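Local coordinates for mandelate racemase / muconate lactonizing enzyme, C-terminal domain protein (Pseudovibrio sp. JE062, PDB 4JHM) that belongs to the enolase superfamily, joining an N-terminal capping domain to a C-terminal domain of the TIM-barrel type, at residues Leu195-Ala198 with Gly199-Pro203; Phe61-Arg64 with Cys65-Glu68; Phe323-Phe326 with Tyr327-Ala331. One frame throughout, in Å; residues are numbered along the deposited sequence.

Interaction 1 (Leu195-Ala198 with Gly199-Pro203); sequences LDTA and GFYTP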
# COMPACT_ATOMS: atom_id res chain seq x y z
N LEU A 195 31.40 -3.70 -10.34
CA LEU A 195 31.19 -3.41 -11.75
C LEU A 195 30.36 -2.15 -11.91
O LEU A 195 29.31 -2.01 -11.28
CB LEU A 195 30.46 -4.59 -12.40
CG LEU A 195 30.30 -4.54 -13.91
CD1 LEU A 195 31.66 -4.55 -14.59
CD2 LEU A 195 29.46 -5.72 -14.37
N ASP A 196 30.83 -1.23 -12.75
CA ASP A 196 30.08 -0.01 -13.08
C ASP A 196 29.64 -0.03 -14.54
O ASP A 196 30.48 0.03 -15.45
CB ASP A 196 30.94 1.24 -12.79
CG ASP A 196 30.21 2.54 -13.12
OD1 ASP A 196 29.11 2.48 -13.70
OD2 ASP A 196 30.73 3.62 -12.79
N THR A 197 28.33 -0.11 -14.78
CA THR A 197 27.80 -0.16 -16.14
C THR A 197 27.15 1.18 -16.55
O THR A 197 26.35 1.23 -17.48
CB THR A 197 26.78 -1.30 -16.31
OG1 THR A 197 25.69 -1.12 -15.40
CG2 THR A 197 27.43 -2.66 -16.06
N ALA A 198 27.50 2.24 -15.82
CA ALA A 198 27.15 3.61 -16.20
C ALA A 198 25.72 3.78 -16.71
O ALA A 198 25.46 4.63 -17.56
CB ALA A 198 28.13 4.11 -17.24
N GLY A 199 24.80 2.97 -16.22
CA GLY A 199 23.38 3.14 -16.52
C GLY A 199 22.94 2.74 -17.91
O GLY A 199 21.79 2.97 -18.27
N PHE A 200 23.81 2.12 -18.69
CA PHE A 200 23.49 1.84 -20.09
C PHE A 200 22.86 0.47 -20.37
O PHE A 200 22.45 0.21 -21.50
CB PHE A 200 24.72 2.05 -20.98
CG PHE A 200 25.19 3.48 -21.02
CD1 PHE A 200 24.31 4.53 -20.76
CD2 PHE A 200 26.50 3.78 -21.35
CE1 PHE A 200 24.74 5.85 -20.81
CE2 PHE A 200 26.94 5.10 -21.40
CZ PHE A 200 26.05 6.13 -21.13
N TYR A 201 22.76 -0.40 -19.37
CA TYR A 201 22.12 -1.71 -19.57
C TYR A 201 20.60 -1.60 -19.69
O TYR A 201 20.01 -0.56 -19.39
CB TYR A 201 22.43 -2.65 -18.40
CG TYR A 201 23.75 -3.38 -18.48
CD1 TYR A 201 24.80 -2.91 -19.26
CD2 TYR A 201 23.96 -4.52 -17.72
CE1 TYR A 201 26.01 -3.58 -19.30
CE2 TYR A 201 25.17 -5.19 -17.75
CZ TYR A 201 26.19 -4.71 -18.54
OH TYR A 201 27.39 -5.39 -18.57
N THR A 202 19.98 -2.69 -20.13
CA THR A 202 18.54 -2.81 -20.15
C THR A 202 18.08 -3.55 -18.90
O THR A 202 18.77 -4.46 -18.45
CB THR A 202 18.07 -3.61 -21.37
OG1 THR A 202 18.36 -5.00 -21.17
CG2 THR A 202 18.76 -3.13 -22.62
N PRO A 203 16.93 -3.17 -18.34
CA PRO A 203 16.40 -3.84 -17.16
C PRO A 203 16.67 -5.35 -17.14
O PRO A 203 17.11 -5.88 -16.13
CB PRO A 203 14.91 -3.55 -17.25
CG PRO A 203 14.85 -2.20 -17.88
CD PRO A 203 16.07 -2.05 -18.76
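Two first torsions bring Thr197 against Tyr201. In Thr197 (chi1 59°) the methyl CG2 stands anti to the carbonyl carbon, while Tyr201 (chi1 -83°) sets its CG anti to its own carbonyl carbon and swings the ring back beneath the threonine. Between them the chain makes a type I' beta turn, Thr197 to Phe200, just where strand 192-196 of the barrel-type domain gives way to the loop before helix 203-215. The turn is closed by Phe200 N, which donates almost straight to Thr197 O at 3.0 Å, and the positive phi angles of Ala198 and Gly199 fit its two central positions. An Asx turn overlaps its start: Asp196 OD1 accepts from Ala198 N at 2.7 Å, so the carboxylate and the turn both bind the backbone just past the strand. Asp196 OD2 has a weak bond from His167. Thr197 OG1 goes elsewhere, to Ala223 O, which leaves the methyl for the aromatic face. At the far end of that ring the Tyr201 hydroxyl bonds Asp175 of helix 172-186, so the tyrosine is covered on one face and bonded at its hydroxyl. The Phe200 ring takes a more exposed place, with Ala198 O over one of its faces. In the CH-pi contact Thr197 CG2 sits 3.7 Å from the centroid of the Tyr201 ring, offset toward the rim and nearest CZ.

Interaction 2 (Phe61-Arg64 with Cys65-Glu68); sequences FFDR and CIIE
Asp63 reaches forward to the first turn of helix 65-73, an N-terminal capping arrangement in the domain that carries the antiparallel sheet of this enolase-superfamily protein. From CB the side chain leaves with CG anti to the backbone N (chi1 -173°), which aims the carboxylate along the chain toward the helix start. CG comes within 3.4 Å of Cys65 N. Beyond it the two oxygens divide the work: OD1 accepts from Cys65 N at 3.1 Å, and OD2 from Ile66 N at 3.5 Å. Both bonds are weak, the second mainly by its length. The stronger partner of OD2 is the hydroxyl of Ser56 on strand 50-58, so one carboxylate ties the helix start to the sheet below it. Two early helix N-H groups directed at an acidic group may favour its charged form, though weak bonds can add little. Ile66 CG1 lies alongside OD2, and Ile66 also packs on Thr54 and Ser56 of the same strand. Cys65 sits at the subunit boundary, against Cys65 of the second subunit. Glu68 sends OE1 to Tyr373 OH rather than back to Arg64, whose side chain runs extended from CG to NE. The regular helical pattern is already present here: Glu68 N donates to Arg64 O at 3.0 Å, with an N-H...O angle of 139°.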
# COMPACT_ATOMS: atom_id res chain seq x y z
N PHE A 61 36.86 19.72 -26.39
CA PHE A 61 37.66 20.73 -25.70
C PHE A 61 37.58 20.56 -24.19
O PHE A 61 36.64 19.96 -23.68
CB PHE A 61 37.18 22.14 -26.06
CG PHE A 61 37.05 22.39 -27.53
CD1 PHE A 61 38.17 22.62 -28.31
CD2 PHE A 61 35.80 22.41 -28.14
CE1 PHE A 61 38.05 22.85 -29.67
CE2 PHE A 61 35.67 22.64 -29.49
CZ PHE A 61 36.80 22.86 -30.26
N PHE A 62 38.57 21.09 -23.48
CA PHE A 62 38.47 21.22 -22.03
C PHE A 62 37.33 22.17 -21.70
O PHE A 62 36.92 22.97 -22.53
CB PHE A 62 39.78 21.72 -21.44
CG PHE A 62 40.93 20.78 -21.63
CD1 PHE A 62 40.93 19.53 -21.01
CD2 PHE A 62 42.02 21.13 -22.43
CE1 PHE A 62 41.98 18.65 -21.19
CE2 PHE A 62 43.07 20.25 -22.61
CZ PHE A 62 43.06 19.02 -21.99
N ASP A 63 36.84 22.09 -20.47
CA ASP A 63 35.56 22.68 -20.11
C ASP A 63 35.68 24.05 -19.45
O ASP A 63 36.38 24.20 -18.45
CB ASP A 63 34.82 21.72 -19.17
CG ASP A 63 33.41 22.16 -18.87
OD1 ASP A 63 32.69 22.53 -19.82
OD2 ASP A 63 33.02 22.11 -17.69
N ARG A 64 34.98 25.04 -20.01
CA ARG A 64 34.82 26.34 -19.35
C ARG A 64 33.40 26.51 -18.78
O ARG A 64 33.08 27.55 -18.22
CB ARG A 64 35.13 27.48 -20.31
CG ARG A 64 36.50 27.43 -20.96
CD ARG A 64 36.66 28.59 -21.94
NE ARG A 64 37.75 28.37 -22.88
CZ ARG A 64 38.90 29.05 -22.89
NH1 ARG A 64 39.82 28.76 -23.80
NH2 ARG A 64 39.13 30.01 -22.00
N CYS A 65 32.56 25.49 -18.94
CA CYS A 65 31.18 25.52 -18.45
C CYS A 65 31.09 25.80 -16.96
O CYS A 65 30.36 26.69 -16.52
CB CYS A 65 30.48 24.19 -18.75
SG CYS A 65 28.76 24.12 -18.19
N ILE A 66 31.82 25.02 -16.18
CA ILE A 66 31.85 25.19 -14.74
C ILE A 66 32.47 26.54 -14.36
O ILE A 66 31.81 27.38 -13.75
CB ILE A 66 32.62 24.04 -14.06
CG1 ILE A 66 31.81 22.74 -14.14
CG2 ILE A 66 32.94 24.38 -12.60
CD1 ILE A 66 30.50 22.76 -13.39
N ILE A 67 33.73 26.76 -14.73
CA ILE A 67 34.42 27.99 -14.34
C ILE A 67 33.60 29.24 -14.68
O ILE A 67 33.68 30.25 -13.97
CB ILE A 67 35.80 28.12 -15.00
CG1 ILE A 67 36.64 29.18 -14.26
CG2 ILE A 67 35.66 28.49 -16.47
CD1 ILE A 67 38.12 29.13 -14.58
N GLU A 68 32.81 29.16 -15.74
CA GLU A 68 32.03 30.30 -16.21
C GLU A 68 30.73 30.42 -15.42
O GLU A 68 30.15 31.51 -15.32
CB GLU A 68 31.74 30.17 -17.71
CG GLU A 68 31.62 31.51 -18.42
CD GLU A 68 32.79 32.44 -18.17
OE1 GLU A 68 33.96 32.01 -18.30
OE2 GLU A 68 32.55 33.63 -17.85

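Interaction 3 (Phe323-Phe326 with Tyr327-Ala331); sequences FEQF and YPYEA
The Phe326 ring has Tyr327 O over one face and Pro328 O at its edge, close to the ring plane; Pro328 O is nearest Phe326 CD2, at 3.1 Å. The Tyr329 ring is met by two neighbours: Tyr327 CD1 lies over one face, offset toward the rim, and Gln325 CG comes in at the edge, in the ring plane, 3.6 Å from Tyr329 CE1. Beyond CG the Gln325 amide stands steeply to that ring, the two planes 77° apart, with OE1 at 3.4 Å from Tyr329 CD1. Gln325 gets there by leaving the strand with CG anti to its backbone N (chi1 177°) and then bending at chi2 (77°), which folds the amide toward the tyrosine. All this happens where strand 323-326, a parallel neighbour of strand 133-139 in the barrel-type domain, runs into a loop through a cis peptide between Tyr327 and Pro328. The cis bond turns the chain sharply, and Pro328 CD comes to 4.1 Å from Phe326 CE2. Outside partners fix the surroundings: Phe332 meets the Phe326 ring edge-to-face, the Tyr327 ring stacks on His159, and Tyr152 OH bonds Tyr327 O. No hydrogen bond joins 323-326 to 327-331; between the two segments the contact is one of packing and of the cis proline, with polar bonds made to outside residues. Pro328 O faces the slightly positive rim of C-H groups of Phe326, which may be mildly favourable. Gln325 NE2 donates to Ile340 O, further along the same connection, so this buried side chain pairs its NE2 with a backbone oxygen while its aliphatic CG packs on the edge of the Tyr329 ring.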
# COMPACT_ATOMS: atom_id res chain seq x y z
N PHE A 323 37.10 3.91 -0.13
CA PHE A 323 37.48 5.18 -0.74
C PHE A 323 37.87 4.86 -2.17
O PHE A 323 38.76 4.04 -2.41
CB PHE A 323 38.67 5.79 -0.01
CG PHE A 323 39.41 6.83 -0.80
CD1 PHE A 323 40.46 6.46 -1.63
CD2 PHE A 323 39.08 8.17 -0.71
CE1 PHE A 323 41.16 7.41 -2.36
CE2 PHE A 323 39.77 9.12 -1.44
CZ PHE A 323 40.81 8.75 -2.26
N GLU A 324 37.18 5.48 -3.12
CA GLU A 324 37.45 5.24 -4.53
C GLU A 324 38.81 5.81 -4.90
O GLU A 324 39.04 7.02 -4.80
CB GLU A 324 36.35 5.85 -5.40
CG GLU A 324 36.54 5.65 -6.89
CD GLU A 324 35.30 5.99 -7.69
OE1 GLU A 324 35.15 5.44 -8.80
OE2 GLU A 324 34.48 6.81 -7.22
N GLN A 325 39.72 4.94 -5.32
CA GLN A 325 41.05 5.36 -5.72
C GLN A 325 41.31 4.94 -7.16
O GLN A 325 41.53 3.76 -7.45
CB GLN A 325 42.11 4.72 -4.82
CG GLN A 325 43.54 5.05 -5.22
CD GLN A 325 43.95 6.44 -4.80
OE1 GLN A 325 43.99 7.37 -5.61
NE2 GLN A 325 44.25 6.60 -3.52
N PHE A 326 41.28 5.91 -8.07
CA PHE A 326 41.62 5.63 -9.45
C PHE A 326 43.11 5.33 -9.55
O PHE A 326 43.94 6.04 -8.99
CB PHE A 326 41.26 6.80 -10.36
CG PHE A 326 41.54 6.53 -11.81
CD1 PHE A 326 40.58 5.94 -12.61
CD2 PHE A 326 42.77 6.83 -12.36
CE1 PHE A 326 40.83 5.67 -13.95
CE2 PHE A 326 43.04 6.57 -13.69
CZ PHE A 326 42.07 5.98 -14.48
N TYR A 327 43.44 4.27 -10.28
CA TYR A 327 44.81 3.78 -10.40
C TYR A 327 45.07 3.58 -11.89
O TYR A 327 44.28 2.91 -12.56
CB TYR A 327 44.95 2.47 -9.61
CG TYR A 327 46.36 1.97 -9.43
CD1 TYR A 327 47.33 2.77 -8.83
CD2 TYR A 327 46.72 0.69 -9.83
CE1 TYR A 327 48.63 2.31 -8.66
CE2 TYR A 327 48.01 0.22 -9.66
CZ TYR A 327 48.96 1.03 -9.08
OH TYR A 327 50.25 0.57 -8.91
N PRO A 328 46.16 4.16 -12.43
CA PRO A 328 47.24 4.93 -11.79
C PRO A 328 46.79 6.26 -11.17
O PRO A 328 45.66 6.69 -11.39
CB PRO A 328 48.22 5.21 -12.94
CG PRO A 328 47.78 4.34 -14.07
CD PRO A 328 46.31 4.13 -13.89
N TYR A 329 47.68 6.90 -10.42
CA TYR A 329 47.36 8.13 -9.71
C TYR A 329 47.76 9.36 -10.50
O TYR A 329 47.02 10.34 -10.58
CB TYR A 329 48.10 8.20 -8.37
CG TYR A 329 48.12 6.93 -7.55
CD1 TYR A 329 46.94 6.38 -7.07
CD2 TYR A 329 49.32 6.31 -7.22
CE1 TYR A 329 46.95 5.23 -6.30
CE2 TYR A 329 49.34 5.16 -6.46
CZ TYR A 329 48.16 4.62 -6.00
OH TYR A 329 48.16 3.48 -5.24
N GLU A 330 48.96 9.31 -11.06
CA GLU A 330 49.65 10.48 -11.60
C GLU A 330 48.75 11.51 -12.28
O GLU A 330 48.86 12.71 -12.01
CB GLU A 330 50.76 10.05 -12.57
CG GLU A 330 51.92 9.32 -11.91
CD GLU A 330 51.63 7.86 -11.59
OE1 GLU A 330 52.59 7.12 -11.29
OE2 GLU A 330 50.45 7.45 -11.64
N ALA A 331 47.86 11.05 -13.15
CA ALA A 331 47.02 11.97 -13.92
C ALA A 331 46.28 12.94 -13.00
O ALA A 331 46.26 14.15 -13.24
CB ALA A 331 46.04 11.19 -14.78

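Interactions 1 and 3 both sit where a strand of the same barrel-type sheet passes into a loop, with nearest atoms about 6 Å apart and centres 22 Å apart. Interaction 2 belongs to the other domain, at the start of a helix packed on the antiparallel sheet, its centre 27 Å from that of interaction 1 and 23 Å from that of interaction 3. All three are largely buried, though Phe200 and Pro328 are exposed; interaction 2 also abuts a second subunit, whereas no other chain touches interaction 3. Their chemistry differs: 195-203 combines a turn bond, an Asx turn and a methyl-on-ring contact, a carboxylate caps the helix in 61-68, and 323-331 turns by ring packing and a cis proline.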